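Local coordinates for heme-binding protein A / AI-2 binding protein A (Helicobacter pylori SS1, PDB 6OFQ) that binds peptides such as STSA in the periplasm and probably delivers them to an ABC transporter for uptake, at residues A[67-71]-A[72-76]; A[173-176]-A[177-181]; A[191-194]-A[195-198]. One frame throughout, in Å; residues are numbered along the deposited sequence.

Overall arrangement
The three contacts follow one another along the chain without interleaving. Interaction 1 is the hairpin of strands 66-68 and 75-85, at one border of a five-stranded antiparallel sheet. Interaction 2 is the short helix 175-178 and the turn after it; the centres of interactions 1 and 2 are about 12 Å apart, and the two touch where Phe68 CZ comes 3.5 Å from Ala177 O. Helix 189-197, the next in the chain, carries interaction 3, whose nearest atoms are about 17 Å from interaction 2 and about 20 Å from interaction 1. In this type II periplasmic binding protein, Phe68 and Ile75 thus pack the sheet border against Leu176, Ala177 and Gly180, while interaction 3 belongs to a separate, outlying helix.

Interaction 1 (A[67-71]-A[72-76]); sequences QFKYG and TTEIE
This is the turn end of an antiparallel beta hairpin, strands 66-68 and 75-85, at the border of a five-stranded sheet. Gln67 and Glu76 form a hydrogen-bonded pair, with both backbone bonds made, and Phe68 and Ile75 the non-hydrogen-bonded pair beside it. On the face of Gln67 and Glu76, Gln67 NE2 donates to Glu76 OE2 at 2.9 Å, almost straight (175°). The carboxylate oxygen is met on its anti side, with the donor well out of the carboxylate plane. Glutamine suits position 67 because its extended chain brings a neutral N-H donor to the acid across the pair. On the other face, Phe68 CE1 lies 3.8 Å from Ile75 CG1, side by side, and Ile75 continues onto Leu176 and Ala177 of helix 175-178. Beyond the pairs, Lys69 N bonds to Glu74 O at 2.9 Å. A type II turn runs from Lys69 to Thr72; Gly71 fits its positive phi (95°), where a CB would press on the preceding carbonyl. Thr72 suits the bend because its hydroxyl both gives and accepts: with chi1 at 82°, Thr72 OG1 lies between the backbone N and the carbonyl carbon, donates to Lys69 O at 2.7 Å and, closing an ST turn, accepts from Glu74 N at 3.0 Å.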
loop_
_atom_site.group_PDB
_atom_site.type_symbol
_atom_site.label_atom_id
_atom_site.label_comp_id
_atom_site.label_asym_id
_atom_site.label_seq_id
_atom_site.Cartn_x
_atom_site.Cartn_y
_atom_site.Cartn_z
ATOM N N GLN A 67 -2.914 1.655 15.923
ATOM C CA GLN A 67 -1.778 1.747 15.048
ATOM C C GLN A 67 -0.935 0.504 15.110
ATOM O O GLN A 67 -1.144 -0.326 16.023
ATOM C CB GLN A 67 -0.912 2.965 15.325
ATOM C CG GLN A 67 -0.252 2.945 16.690
ATOM C CD GLN A 67 0.399 4.262 17.061
ATOM O OE1 GLN A 67 -0.044 5.344 16.701
ATOM N NE2 GLN A 67 1.416 4.187 17.897
ATOM N N PHE A 68 0.094 0.386 14.278
ATOM C CA PHE A 68 0.982 -0.803 14.298
ATOM C C PHE A 68 2.265 -0.425 14.998
ATOM O O PHE A 68 2.940 0.566 14.654
ATOM C CB PHE A 68 1.181 -1.306 12.869
ATOM C CG PHE A 68 -0.120 -1.778 12.316
ATOM C CD1 PHE A 68 -0.617 -3.028 12.691
ATOM C CD2 PHE A 68 -0.816 -1.009 11.436
ATOM C CE1 PHE A 68 -1.866 -3.422 12.227
ATOM C CE2 PHE A 68 -2.058 -1.404 10.980
ATOM C CZ PHE A 68 -2.614 -2.573 11.429
ATOM N N LYS A 69 2.651 -1.187 16.002
ATOM C CA LYS A 69 3.873 -0.865 16.724
ATOM C C LYS A 69 5.073 -0.877 15.744
ATOM O O LYS A 69 5.220 -1.783 14.936
ATOM C CB LYS A 69 4.077 -1.942 17.795
ATOM C CG LYS A 69 5.427 -1.844 18.485
ATOM C CD LYS A 69 5.495 -2.768 19.678
ATOM C CE LYS A 69 6.897 -2.768 20.237
ATOM N NZ LYS A 69 6.933 -3.790 21.326
ATOM N N TYR A 70 5.844 0.211 15.716
ATOM C CA TYR A 70 6.859 0.358 14.670
ATOM C C TYR A 70 7.799 -0.805 14.518
ATOM O O TYR A 70 8.291 -1.346 15.523
ATOM C CB TYR A 70 7.589 1.705 14.866
ATOM C CG TYR A 70 8.482 2.009 13.671
ATOM C CD1 TYR A 70 7.898 2.329 12.453
ATOM C CD2 TYR A 70 9.856 1.825 13.675
ATOM C CE1 TYR A 70 8.671 2.483 11.300
ATOM C CE2 TYR A 70 10.616 2.050 12.532
ATOM C CZ TYR A 70 10.044 2.325 11.314
ATOM O OH TYR A 70 10.781 2.462 10.183
ATOM N N GLY A 71 7.912 -1.290 13.286
ATOM C CA GLY A 71 8.766 -2.427 12.994
ATOM C C GLY A 71 8.066 -3.764 13.000
ATOM O O GLY A 71 8.651 -4.823 12.749
ATOM N N THR A 72 6.772 -3.699 13.304
ATOM C CA THR A 72 5.966 -4.912 13.573
ATOM C C THR A 72 4.636 -4.839 12.809
ATOM O O THR A 72 4.299 -3.825 12.176
ATOM C CB THR A 72 5.651 -5.145 15.063
ATOM O OG1 THR A 72 4.530 -4.368 15.462
ATOM C CG2 THR A 72 6.856 -4.907 15.919
ATOM N N THR A 73 3.851 -5.920 12.947
ATOM C CA THR A 73 2.457 -5.973 12.500
ATOM C C THR A 73 1.473 -6.070 13.663
ATOM O O THR A 73 0.316 -6.433 13.466
ATOM C CB THR A 73 2.246 -7.133 11.512
ATOM O OG1 THR A 73 2.382 -8.363 12.212
ATOM C CG2 THR A 73 3.281 -7.039 10.354
ATOM N N GLU A 74 1.930 -5.693 14.853
ATOM C CA GLU A 74 1.136 -5.778 16.069
ATOM C C GLU A 74 0.320 -4.532 16.327
ATOM O O GLU A 74 0.843 -3.404 16.329
ATOM C CB GLU A 74 2.100 -5.954 17.268
ATOM C CG GLU A 74 2.948 -7.218 17.258
ATOM C CD GLU A 74 4.083 -7.206 18.286
ATOM O OE1 GLU A 74 4.147 -6.360 19.214
ATOM O OE2 GLU A 74 4.856 -8.166 18.157
ATOM N N ILE A 75 -0.970 -4.664 16.607
ATOM C CA ILE A 75 -1.887 -3.579 16.917
ATOM C C ILE A 75 -1.584 -3.026 18.295
ATOM O O ILE A 75 -1.413 -3.800 19.250
ATOM C CB ILE A 75 -3.336 -4.029 16.782
ATOM C CG1 ILE A 75 -3.625 -4.511 15.355
ATOM C CG2 ILE A 75 -4.305 -2.960 17.270
ATOM C CD1 ILE A 75 -4.957 -5.199 15.227
ATOM N N GLU A 76 -1.566 -1.705 18.426
ATOM C CA GLU A 76 -1.424 -1.073 19.742
ATOM C C GLU A 76 -2.305 0.176 19.742
ATOM O O GLU A 76 -2.791 0.632 18.687
ATOM C CB GLU A 76 0.036 -0.714 20.061
ATOM C CG GLU A 76 0.595 0.374 19.131
ATOM C CD GLU A 76 2.062 0.693 19.348
ATOM O OE1 GLU A 76 2.635 0.063 20.270
ATOM O OE2 GLU A 76 2.582 1.614 18.659
HETATM O O HOH W 1 7.036 -6.229 19.945
HETATM O O HOH W 2 5.021 2.337 17.819
#

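Interaction 2 (A[173-176]-A[177-181]); sequences APFL and ANLGM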
loop_
_atom_site.group_PDB
_atom_site.type_symbol
_atom_site.label_atom_id
_atom_site.label_comp_id
_atom_site.label_asym_id
_atom_site.label_seq_id
_atom_site.Cartn_x
_atom_site.Cartn_y
_atom_site.Cartn_z
ATOM N N ALA A 173 -13.376 -10.302 10.843
ATOM C CA ALA A 173 -12.127 -10.585 11.526
ATOM C C ALA A 173 -11.069 -9.500 11.310
ATOM O O ALA A 173 -10.439 -9.128 12.288
ATOM C CB ALA A 173 -11.586 -11.976 11.180
ATOM N N PRO A 174 -10.897 -8.997 10.093
ATOM C CA PRO A 174 -9.901 -7.912 9.889
ATOM C C PRO A 174 -10.251 -6.554 10.396
ATOM O O PRO A 174 -9.417 -5.660 10.308
ATOM C CB PRO A 174 -9.766 -7.840 8.361
ATOM C CG PRO A 174 -10.394 -9.081 7.850
ATOM C CD PRO A 174 -11.448 -9.475 8.805
ATOM N N PHE A 175 -11.441 -6.341 10.963
ATOM C CA PHE A 175 -11.895 -4.957 11.205
ATOM C C PHE A 175 -10.968 -4.180 12.114
ATOM O O PHE A 175 -10.665 -3.018 11.814
ATOM C CB PHE A 175 -13.343 -4.966 11.753
ATOM C CG PHE A 175 -14.027 -3.604 11.764
ATOM C CD1 PHE A 175 -14.342 -2.953 10.592
ATOM C CD2 PHE A 175 -14.184 -2.922 12.981
ATOM C CE1 PHE A 175 -14.950 -1.707 10.665
ATOM C CE2 PHE A 175 -14.767 -1.667 13.052
ATOM C CZ PHE A 175 -15.112 -1.065 11.880
ATOM N N LEU A 176 -10.513 -4.736 13.240
ATOM C CA LEU A 176 -9.663 -3.994 14.136
ATOM C C LEU A 176 -8.393 -3.567 13.425
ATOM O O LEU A 176 -8.013 -2.383 13.521
ATOM C CB LEU A 176 -9.343 -4.785 15.394
ATOM C CG LEU A 176 -8.566 -4.030 16.460
ATOM C CD1 LEU A 176 -9.328 -2.901 17.082
ATOM C CD2 LEU A 176 -8.079 -5.027 17.503
ATOM N N ALA A 177 -7.746 -4.466 12.678
ATOM C CA ALA A 177 -6.518 -4.118 11.969
ATOM C C ALA A 177 -6.783 -3.101 10.850
ATOM O O ALA A 177 -6.006 -2.153 10.637
ATOM C CB ALA A 177 -5.935 -5.375 11.341
ATOM N N ASN A 178 -7.961 -3.177 10.249
ATOM C CA ASN A 178 -8.372 -2.239 9.216
ATOM C C ASN A 178 -8.317 -0.791 9.735
ATOM O O ASN A 178 -7.992 0.202 9.031
ATOM C CB ASN A 178 -9.751 -2.466 8.633
ATOM C CG ASN A 178 -9.844 -3.713 7.812
ATOM O OD1 ASN A 178 -8.853 -4.288 7.350
ATOM N ND2 ASN A 178 -11.095 -4.091 7.626
ATOM N N LEU A 179 -8.746 -0.633 10.987
ATOM C CA LEU A 179 -8.820 0.687 11.617
ATOM C C LEU A 179 -7.457 1.284 11.798
ATOM O O LEU A 179 -7.361 2.474 12.137
ATOM C CB LEU A 179 -9.543 0.634 12.993
ATOM C CG LEU A 179 -10.959 0.103 12.874
ATOM C CD1 LEU A 179 -11.513 0.090 14.314
ATOM C CD2 LEU A 179 -11.770 0.974 11.983
ATOM N N GLY A 180 -6.349 0.565 11.606
ATOM C CA GLY A 180 -4.981 1.077 11.579
ATOM C C GLY A 180 -4.540 1.489 10.215
ATOM O O GLY A 180 -3.416 1.992 10.113
ATOM N N MET A 181 -5.345 1.309 9.182
ATOM C CA MET A 181 -4.926 1.601 7.798
ATOM C C MET A 181 -5.007 3.108 7.495
ATOM O O MET A 181 -5.922 3.780 7.971
ATOM C CB MET A 181 -5.713 0.779 6.809
ATOM C CG MET A 181 -5.419 -0.694 6.939
ATOM S SD MET A 181 -6.410 -1.776 5.915
ATOM C CE MET A 181 -6.049 -1.117 4.281
HETATM O O HOH W 3 -8.164 -7.520 12.869
#
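The short helix 175-178 and the type I turn that follows it, Asn178 to Met181, form this contact, in which Phe175 and Leu179 meet one helical turn apart. With CG anti to the backbone N (chi1 -168°), the Phe175 ring lies where the branched end of Leu179 crosses it obliquely. Leu179 CG stands 4.2 Å above the plane of the Phe175 ring, offset toward the rim. A leucine suits this place because its two methyls divide the work: Leu179 CD2 lies over one face, near Phe175 CZ, while Leu179 CD1 approaches Phe175 CE2 to 3.9 Å. The helical backbone bonds set the spacing: Asn178 N to Pro174 O at 2.9 Å and Leu179 N to Phe175 O at 3.2 Å; a weak second bond from the same N-H of Leu179 goes to Leu176 O. Proline fits the start of the helix, where its missing N-H costs no bond within the helix. Water 3 accepts from Ala177 N and donates to Ala173 O. Phe175 meets Tyr92 and Phe166 edge-to-face, and Leu176 reaches Ile75 and Trp83 of strand 75-85 and Phe94 of strand 91-96, while Asn178 and Met181 rest on helix 142-147.

Interaction 3 (A[191-194]-A[195-198]); sequences YADY and LEQN
Leu195 begins against Tyr191, one turn earlier in the helix: its CB lies 3.8 Å from Tyr191 O, the carbonyl that receives the N-H of Leu195 itself. With chi1 at -60°, Leu195 CG sits beside the backbone N and comes 3.5 Å from Tyr191 O. The chain then forks. CD1 passes over one face of the Tyr191 ring, 3.9 Å from its centroid and 22° off the normal, a CH-pi contact, while CD2 touches both rings, at Tyr191 CE1 and Tyr194 CD2. A branched apolar residue suits this spot because one side chain serves two tyrosines. Tyr191 is buried among Tyr107, Trp108, Leu204 and Val209, and its hydroxyl bonds to Lys207 O. All this lies on the last turns of helix 189-197, where Asn198 is the first residue to leave helical angles. Tyr194 O there takes two bonds from Asn198, its N at 3.1 Å and its side-chain ND2 at 3.0 Å, from opposite faces of the carbonyl plane; the amide suits a helix end, supplying an extra N-H. Asn198 ND2 also lies over one face of the Tyr194 ring, 4.0 Å above its plane and offset toward the rim. Elsewhere on the helix, water 4 bridges Asp193 OD1, salt-bridged to Lys189, and Glu196 OE1.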
loop_
_atom_site.group_PDB
_atom_site.type_symbol
_atom_site.label_atom_id
_atom_site.label_comp_id
_atom_site.label_asym_id
_atom_site.label_seq_id
_atom_site.Cartn_x
_atom_site.Cartn_y
_atom_site.Cartn_z
ATOM N N TYR A 191 -11.126 22.005 10.831
ATOM C CA TYR A 191 -10.395 22.472 9.653
ATOM C C TYR A 191 -11.214 22.327 8.365
ATOM O O TYR A 191 -11.326 23.217 7.509
ATOM C CB TYR A 191 -9.026 21.777 9.552
ATOM C CG TYR A 191 -8.198 22.156 8.333
ATOM C CD1 TYR A 191 -7.850 23.479 8.106
ATOM C CD2 TYR A 191 -7.671 21.209 7.461
ATOM C CE1 TYR A 191 -7.072 23.869 7.057
ATOM C CE2 TYR A 191 -6.830 21.569 6.433
ATOM C CZ TYR A 191 -6.532 22.900 6.223
ATOM O OH TYR A 191 -5.716 23.283 5.174
ATOM N N ALA A 192 -11.859 21.172 8.176
ATOM C CA ALA A 192 -12.741 20.950 7.047
ATOM C C ALA A 192 -13.890 21.984 6.978
ATOM O O ALA A 192 -14.146 22.449 5.878
ATOM C CB ALA A 192 -13.348 19.535 7.148
ATOM N N ASP A 193 -14.469 22.285 8.139
ATOM C CA ASP A 193 -15.570 23.265 8.152
ATOM C C ASP A 193 -15.020 24.647 7.744
ATOM O O ASP A 193 -15.675 25.353 6.962
ATOM C CB ASP A 193 -16.190 23.342 9.534
ATOM C CG ASP A 193 -17.057 22.162 9.883
ATOM O OD1 ASP A 193 -17.453 21.446 8.926
ATOM O OD2 ASP A 193 -17.307 22.165 11.101
ATOM N N TYR A 194 -13.858 25.002 8.289
ATOM C CA TYR A 194 -13.166 26.290 7.956
ATOM C C TYR A 194 -12.941 26.412 6.480
ATOM O O TYR A 194 -13.217 27.407 5.814
ATOM C CB TYR A 194 -11.894 26.459 8.719
ATOM C CG TYR A 194 -10.871 27.422 8.184
ATOM C CD1 TYR A 194 -10.820 28.729 8.680
ATOM C CD2 TYR A 194 -9.821 26.953 7.411
ATOM C CE1 TYR A 194 -9.875 29.626 8.208
ATOM C CE2 TYR A 194 -8.856 27.840 6.958
ATOM C CZ TYR A 194 -8.892 29.169 7.343
ATOM O OH TYR A 194 -7.932 30.046 6.858
ATOM N N LEU A 195 -12.381 25.389 5.831
ATOM C CA LEU A 195 -12.187 25.372 4.358
ATOM C C LEU A 195 -13.467 25.432 3.532
ATOM O O LEU A 195 -13.574 26.059 2.490
ATOM C CB LEU A 195 -11.371 24.141 3.873
ATOM C CG LEU A 195 -9.973 24.006 4.422
ATOM C CD1 LEU A 195 -9.401 22.671 3.938
ATOM C CD2 LEU A 195 -9.095 25.134 3.955
ATOM N N GLU A 196 -14.480 24.771 4.048
ATOM C CA GLU A 196 -15.789 24.838 3.429
ATOM C C GLU A 196 -16.293 26.286 3.452
ATOM O O GLU A 196 -16.698 26.707 2.371
ATOM C CB GLU A 196 -16.799 23.904 4.078
ATOM C CG GLU A 196 -18.116 23.845 3.298
ATOM C CD GLU A 196 -18.940 22.655 3.751
ATOM O OE1 GLU A 196 -18.924 22.350 4.959
ATOM O OE2 GLU A 196 -19.501 21.969 2.867
ATOM N N GLN A 197 -16.207 26.969 4.600
ATOM C CA GLN A 197 -16.726 28.358 4.753
ATOM C C GLN A 197 -15.977 29.247 3.743
ATOM O O GLN A 197 -16.553 30.075 3.013
ATOM C CB GLN A 197 -16.622 28.847 6.205
ATOM C CG GLN A 197 -17.193 27.971 7.326
ATOM C CD GLN A 197 -18.662 27.622 7.146
ATOM O OE1 GLN A 197 -19.065 26.490 6.872
ATOM N NE2 GLN A 197 -19.490 28.610 7.383
ATOM N N ASN A 198 -14.673 29.039 3.630
ATOM C CA ASN A 198 -13.869 29.769 2.648
ATOM C C ASN A 198 -13.799 29.327 1.227
ATOM O O ASN A 198 -13.085 29.938 0.397
ATOM C CB ASN A 198 -12.475 29.866 3.195
ATOM C CG ASN A 198 -12.487 30.841 4.310
ATOM O OD1 ASN A 198 -12.505 32.042 4.047
ATOM N ND2 ASN A 198 -12.813 30.367 5.482
HETATM O O HOH W 4 -17.250 20.610 6.562
#